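Local coordinates for protein ubiquitin (Sulfolobus solfataricus, PDB 4WWM) that probably acts as a ubiquitin-related modifier of the Urm1 family, a small beta-grasp protein conjugated to other proteins in an archaeal proteasome pathway, at residues 13-19 with 33-39. Residues are numbered along the deposited sequence; the frame is centred on the assembly and turned at random.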
ATOM      1  N   GLN A  13       8.483  -9.812   4.992  1.00 12.76           N
ATOM      2  CA  GLN A  13       7.361 -10.652   4.584  1.00 13.39           C
ATOM      3  C   GLN A  13       7.124 -10.610   3.073  1.00 13.03           C
ATOM      4  O   GLN A  13       6.763 -11.620   2.469  1.00 13.88           O
ATOM      5  CB  GLN A  13       6.093 -10.234   5.332  1.00 13.99           C
ATOM      6  CG  GLN A  13       6.130 -10.592   6.811  1.00 15.16           C
ATOM      7  CD  GLN A  13       4.897 -10.131   7.559  1.00 16.23           C
ATOM      8  OE1 GLN A  13       4.041  -9.438   7.007  1.00 18.31           O
ATOM      9  NE2 GLN A  13       4.797 -10.516   8.827  1.00 18.73           N
ATOM     10  N   PHE A  14       7.326  -9.441   2.469  1.00 13.03           N
ATOM     11  CA  PHE A  14       7.201  -9.289   1.019  1.00 12.33           C
ATOM     12  C   PHE A  14       8.523  -9.553   0.298  1.00 12.38           C
ATOM     13  O   PHE A  14       8.529  -9.853  -0.893  1.00 13.48           O
ATOM     14  CB  PHE A  14       6.709  -7.884   0.668  1.00 13.67           C
ATOM     15  CG  PHE A  14       5.220  -7.728   0.741  1.00 12.50           C
ATOM     16  CD1 PHE A  14       4.427  -8.038  -0.350  1.00 18.21           C
ATOM     17  CD2 PHE A  14       4.613  -7.269   1.896  1.00 12.66           C
ATOM     18  CE1 PHE A  14       3.054  -7.892  -0.288  1.00 17.83           C
ATOM     19  CE2 PHE A  14       3.244  -7.121   1.964  1.00 15.97           C
ATOM     20  CZ  PHE A  14       2.462  -7.434   0.870  1.00 14.21           C
ATOM     21  N   ASN A  15       9.627  -9.417   1.028  1.00 18.22           N
ATOM     22  CA  ASN A  15      10.981  -9.623   0.503  1.00 19.72           C
ATOM     23  C   ASN A  15      11.450  -8.495  -0.419  1.00 19.02           C
ATOM     24  O   ASN A  15      12.292  -8.707  -1.294  1.00 20.28           O
ATOM     25  CB  ASN A  15      11.078 -10.959  -0.238  1.00 20.92           C
ATOM     26  CG  ASN A  15      12.504 -11.487  -0.315  1.00 23.79           C
ATOM     27  OD1 ASN A  15      13.305 -11.291   0.599  1.00 25.36           O
ATOM     28  ND2 ASN A  15      12.824 -12.156  -1.415  1.00 25.10           N
ATOM     29  N   PHE A  16      10.904  -7.299  -0.220  1.00 17.49           N
ATOM     30  CA  PHE A  16      11.446  -6.093  -0.837  1.00 17.27           C
ATOM     31  C   PHE A  16      11.066  -4.898   0.027  1.00 18.52           C
ATOM     32  O   PHE A  16      10.242  -5.026   0.933  1.00 16.91           O
ATOM     33  CB  PHE A  16      10.947  -5.920  -2.280  1.00 15.94           C
ATOM     34  CG  PHE A  16       9.472  -5.647  -2.399  1.00 14.03           C
ATOM     35  CD1 PHE A  16       8.980  -4.358  -2.303  1.00 13.08           C
ATOM     36  CD2 PHE A  16       8.581  -6.679  -2.634  1.00 13.81           C
ATOM     37  CE1 PHE A  16       7.629  -4.104  -2.423  1.00 14.74           C
ATOM     38  CE2 PHE A  16       7.226  -6.429  -2.755  1.00 12.84           C
ATOM     39  CZ  PHE A  16       6.751  -5.141  -2.648  1.00 12.03           C
ATOM     40  N   ARG A  17      11.680  -3.748  -0.237  1.00 17.22           N
ATOM     41  CA  ARG A  17      11.458  -2.556   0.580  1.00 17.49           C
ATOM     42  C   ARG A  17      10.703  -1.477  -0.190  1.00 15.93           C
ATOM     43  O   ARG A  17       9.807  -0.831   0.352  1.00 15.57           O
ATOM     44  CB  ARG A  17      12.793  -1.998   1.077  1.00 24.41           C
ATOM     45  CG  ARG A  17      12.650  -0.830   2.039  1.00 28.69           C
ATOM     46  CD  ARG A  17      13.999  -0.381   2.577  1.00 42.09           C
ATOM     47  NE  ARG A  17      13.885   0.795   3.435  1.00 63.05           N
ATOM     48  CZ  ARG A  17      14.910   1.381   4.048  1.00 69.96           C
ATOM     49  NH1 ARG A  17      16.140   0.905   3.905  1.00 62.06           N
ATOM     50  NH2 ARG A  17      14.704   2.448   4.809  1.00 72.04           N
ATOM     51  N   GLU A  18      11.079  -1.281  -1.449  1.00 15.81           N
ATOM     52  CA  GLU A  18      10.461  -0.260  -2.282  1.00 14.81           C
ATOM     53  C   GLU A  18      10.241  -0.780  -3.688  1.00 13.37           C
ATOM     54  O   GLU A  18      11.045  -1.553  -4.211  1.00 14.24           O
ATOM     55  CB  GLU A  18      11.321   1.006  -2.328  1.00 16.93           C
ATOM     56  CG  GLU A  18      11.609   1.601  -0.967  1.00 27.89           C
ATOM     57  CD  GLU A  18      12.484   2.837  -1.040  1.00 32.13           C
ATOM     58  OE1 GLU A  18      12.814   3.273  -2.165  1.00 30.81           O
ATOM     59  OE2 GLU A  18      12.842   3.369   0.032  1.00 33.77           O
ATOM     60  N   ILE A  19       9.146  -0.339  -4.295  1.00 17.72           N
ATOM     61  CA  ILE A  19       8.797  -0.758  -5.641  1.00 18.97           C
ATOM     62  C   ILE A  19       7.913   0.304  -6.285  1.00 17.57           C
ATOM     63  O   ILE A  19       7.112   0.947  -5.604  1.00 18.89           O
ATOM     64  CB  ILE A  19       8.079  -2.132  -5.624  1.00 15.70           C
ATOM     65  CG1 ILE A  19       8.021  -2.740  -7.029  1.00 16.72           C
ATOM     66  CG2 ILE A  19       6.680  -2.008  -5.021  1.00 15.32           C
ATOM     67  CD1 ILE A  19       7.527  -4.181  -7.044  1.00 16.61           C
ATOM     68  N   ILE A  33       0.527  -5.288  -5.482  1.00 20.76           N
ATOM     69  CA  ILE A  33       1.532  -5.598  -4.475  1.00 19.98           C
ATOM     70  C   ILE A  33       1.198  -6.912  -3.765  1.00 19.96           C
ATOM     71  O   ILE A  33       2.071  -7.761  -3.561  1.00 20.03           O
ATOM     72  CB  ILE A  33       1.638  -4.451  -3.434  1.00 26.33           C
ATOM     73  CG1 ILE A  33       2.148  -3.166  -4.094  1.00 26.60           C
ATOM     74  CG2 ILE A  33       2.542  -4.832  -2.269  1.00 31.69           C
ATOM     75  CD1 ILE A  33       3.541  -3.265  -4.694  1.00 24.24           C
ATOM     76  N   ASP A  34      -0.072  -7.072  -3.406  1.00 25.54           N
ATOM     77  CA  ASP A  34      -0.513  -8.159  -2.535  1.00 28.20           C
ATOM     78  C   ASP A  34      -1.063  -9.351  -3.318  1.00 32.24           C
ATOM     79  O   ASP A  34      -1.690 -10.245  -2.742  1.00 33.96           O
ATOM     80  CB  ASP A  34      -1.585  -7.633  -1.578  1.00 22.79           C
ATOM     81  CG  ASP A  34      -1.739  -8.488  -0.337  1.00 22.73           C
ATOM     82  OD1 ASP A  34      -0.714  -8.937   0.215  1.00 24.82           O
ATOM     83  OD2 ASP A  34      -2.891  -8.694   0.098  1.00 26.19           O
ATOM     84  N   SER A  35      -0.807  -9.358  -4.624  1.00 27.23           N
ATOM     85  CA  SER A  35      -1.474 -10.257  -5.567  1.00 50.09           C
ATOM     86  C   SER A  35      -1.601 -11.706  -5.090  1.00 45.44           C
ATOM     87  O   SER A  35      -2.700 -12.164  -4.782  1.00 41.00           O
ATOM     88  CB  SER A  35      -0.734 -10.230  -6.908  1.00 56.19           C
ATOM     89  OG  SER A  35      -1.421 -10.991  -7.885  1.00 44.40           O
ATOM     90  N   LYS A  36      -0.484 -12.421  -5.024  1.00 31.05           N
ATOM     91  CA  LYS A  36      -0.520 -13.855  -4.739  1.00 41.55           C
ATOM     92  C   LYS A  36      -0.185 -14.170  -3.288  1.00 29.08           C
ATOM     93  O   LYS A  36      -0.017 -15.333  -2.922  1.00 33.03           O
ATOM     94  CB  LYS A  36       0.444 -14.598  -5.668  1.00 60.04           C
ATOM     95  CG  LYS A  36       0.056 -14.519  -7.136  1.00 70.76           C
ATOM     96  CD  LYS A  36       0.979 -15.343  -8.021  1.00 73.76           C
ATOM     97  CE  LYS A  36       0.513 -15.321  -9.470  1.00 83.65           C
ATOM     98  NZ  LYS A  36       1.408 -16.097 -10.373  1.00 86.36           N
ATOM     99  N   LYS A  37      -0.105 -13.132  -2.461  1.00 25.75           N
ATOM    100  CA  LYS A  37       0.362 -13.281  -1.089  1.00 22.85           C
ATOM    101  C   LYS A  37      -0.764 -13.124  -0.069  1.00 20.15           C
ATOM    102  O   LYS A  37      -0.836 -13.881   0.899  1.00 18.89           O
ATOM    103  CB  LYS A  37       1.470 -12.264  -0.808  1.00 21.55           C
ATOM    104  CG  LYS A  37       2.714 -12.451  -1.675  1.00 24.39           C
ATOM    105  CD  LYS A  37       3.683 -11.295  -1.492  1.00 23.55           C
ATOM    106  CE  LYS A  37       5.050 -11.590  -2.087  1.00 27.58           C
ATOM    107  NZ  LYS A  37       4.996 -11.752  -3.560  1.00 30.06           N
ATOM    108  N   HIS A  38      -1.638 -12.148  -0.295  1.00 20.39           N
ATOM    109  CA  HIS A  38      -2.733 -11.848   0.628  1.00 18.42           C
ATOM    110  C   HIS A  38      -2.202 -11.546   2.025  1.00 16.12           C
ATOM    111  O   HIS A  38      -2.711 -12.063   3.021  1.00 14.26           O
ATOM    112  CB  HIS A  38      -3.734 -13.005   0.681  1.00 22.63           C
ATOM    113  CG  HIS A  38      -4.395 -13.287  -0.629  1.00 36.68           C
ATOM    114  ND1 HIS A  38      -5.567 -12.670  -1.016  1.00 48.82           N
ATOM    115  CD2 HIS A  38      -4.053 -14.113  -1.645  1.00 51.50           C
ATOM    116  CE1 HIS A  38      -5.917 -13.109  -2.212  1.00 59.10           C
ATOM    117  NE2 HIS A  38      -5.014 -13.985  -2.615  1.00 58.93           N
ATOM    118  N   LEU A  39      -1.178 -10.701   2.086  1.00 21.12           N
ATOM    119  CA  LEU A  39      -0.568 -10.318   3.351  1.00 20.09           C
ATOM    120  C   LEU A  39      -1.230  -9.078   3.955  1.00 19.37           C
ATOM    121  O   LEU A  39      -1.376  -8.990   5.173  1.00 19.97           O
ATOM    122  CB  LEU A  39       0.932 -10.071   3.157  1.00 18.38           C
ATOM    123  CG  LEU A  39       1.786 -11.323   2.925  1.00 19.81           C
ATOM    124  CD1 LEU A  39       3.178 -10.939   2.450  1.00 18.95           C
ATOM    125  CD2 LEU A  39       1.871 -12.164   4.188  1.00 21.60           C
TER
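Phe14 lays one face of its ring under Leu39 CD1, which stands 3.8 Å from the ring centroid and only 8° off the normal, a CH-pi contact centred on the face. Leu39 CB packs against the far end of the same ring, on CZ and CE2. With CG anti to its own carbonyl carbon (chi1 -84°), Phe14 reaches from the last turn of helix 10-14 to the C-terminal end of helix 26-33. There its CE1 meets Ile33 O at 3.4 Å, at the ring edge and near its plane, while Ile33 CG2 touches the same carbon. Lys37 approaches the ring obliquely with its aliphatic chain, CD lying 3.5 Å from Phe14 CD1. Ile33 also reaches strand 18-20: its CD1 is pressed tightly against Ile19 CG2 at 3.4 Å, and its CG2 lies more loosely at the edge of the Phe16 ring. Asp34 OD1, near Phe14 CZ, accepts a hydrogen bond from Leu39 N (2.6 Å) through its syn lone pair; Ile40 N and Leu41 N also bond to this carboxylate, which probably holds the loop after helix 26-33 in place. Were Phe14 replaced by an alanine, Leu39 CD1 would probably lose the aromatic face it covers and a gap would open between the two helix ends. The contact joins helix 10-14 and strand 18-20 to that loop of the ubiquitin-like beta-grasp fold, where Leu6 of strand 3-6 also touches Phe14. Across it the touching is mainly carbon on carbon, with Ile33 O and Asp34 OD1 near the ring but no polar pair bonded between the segments, implying that shape and hydrophobic packing probably do the joining.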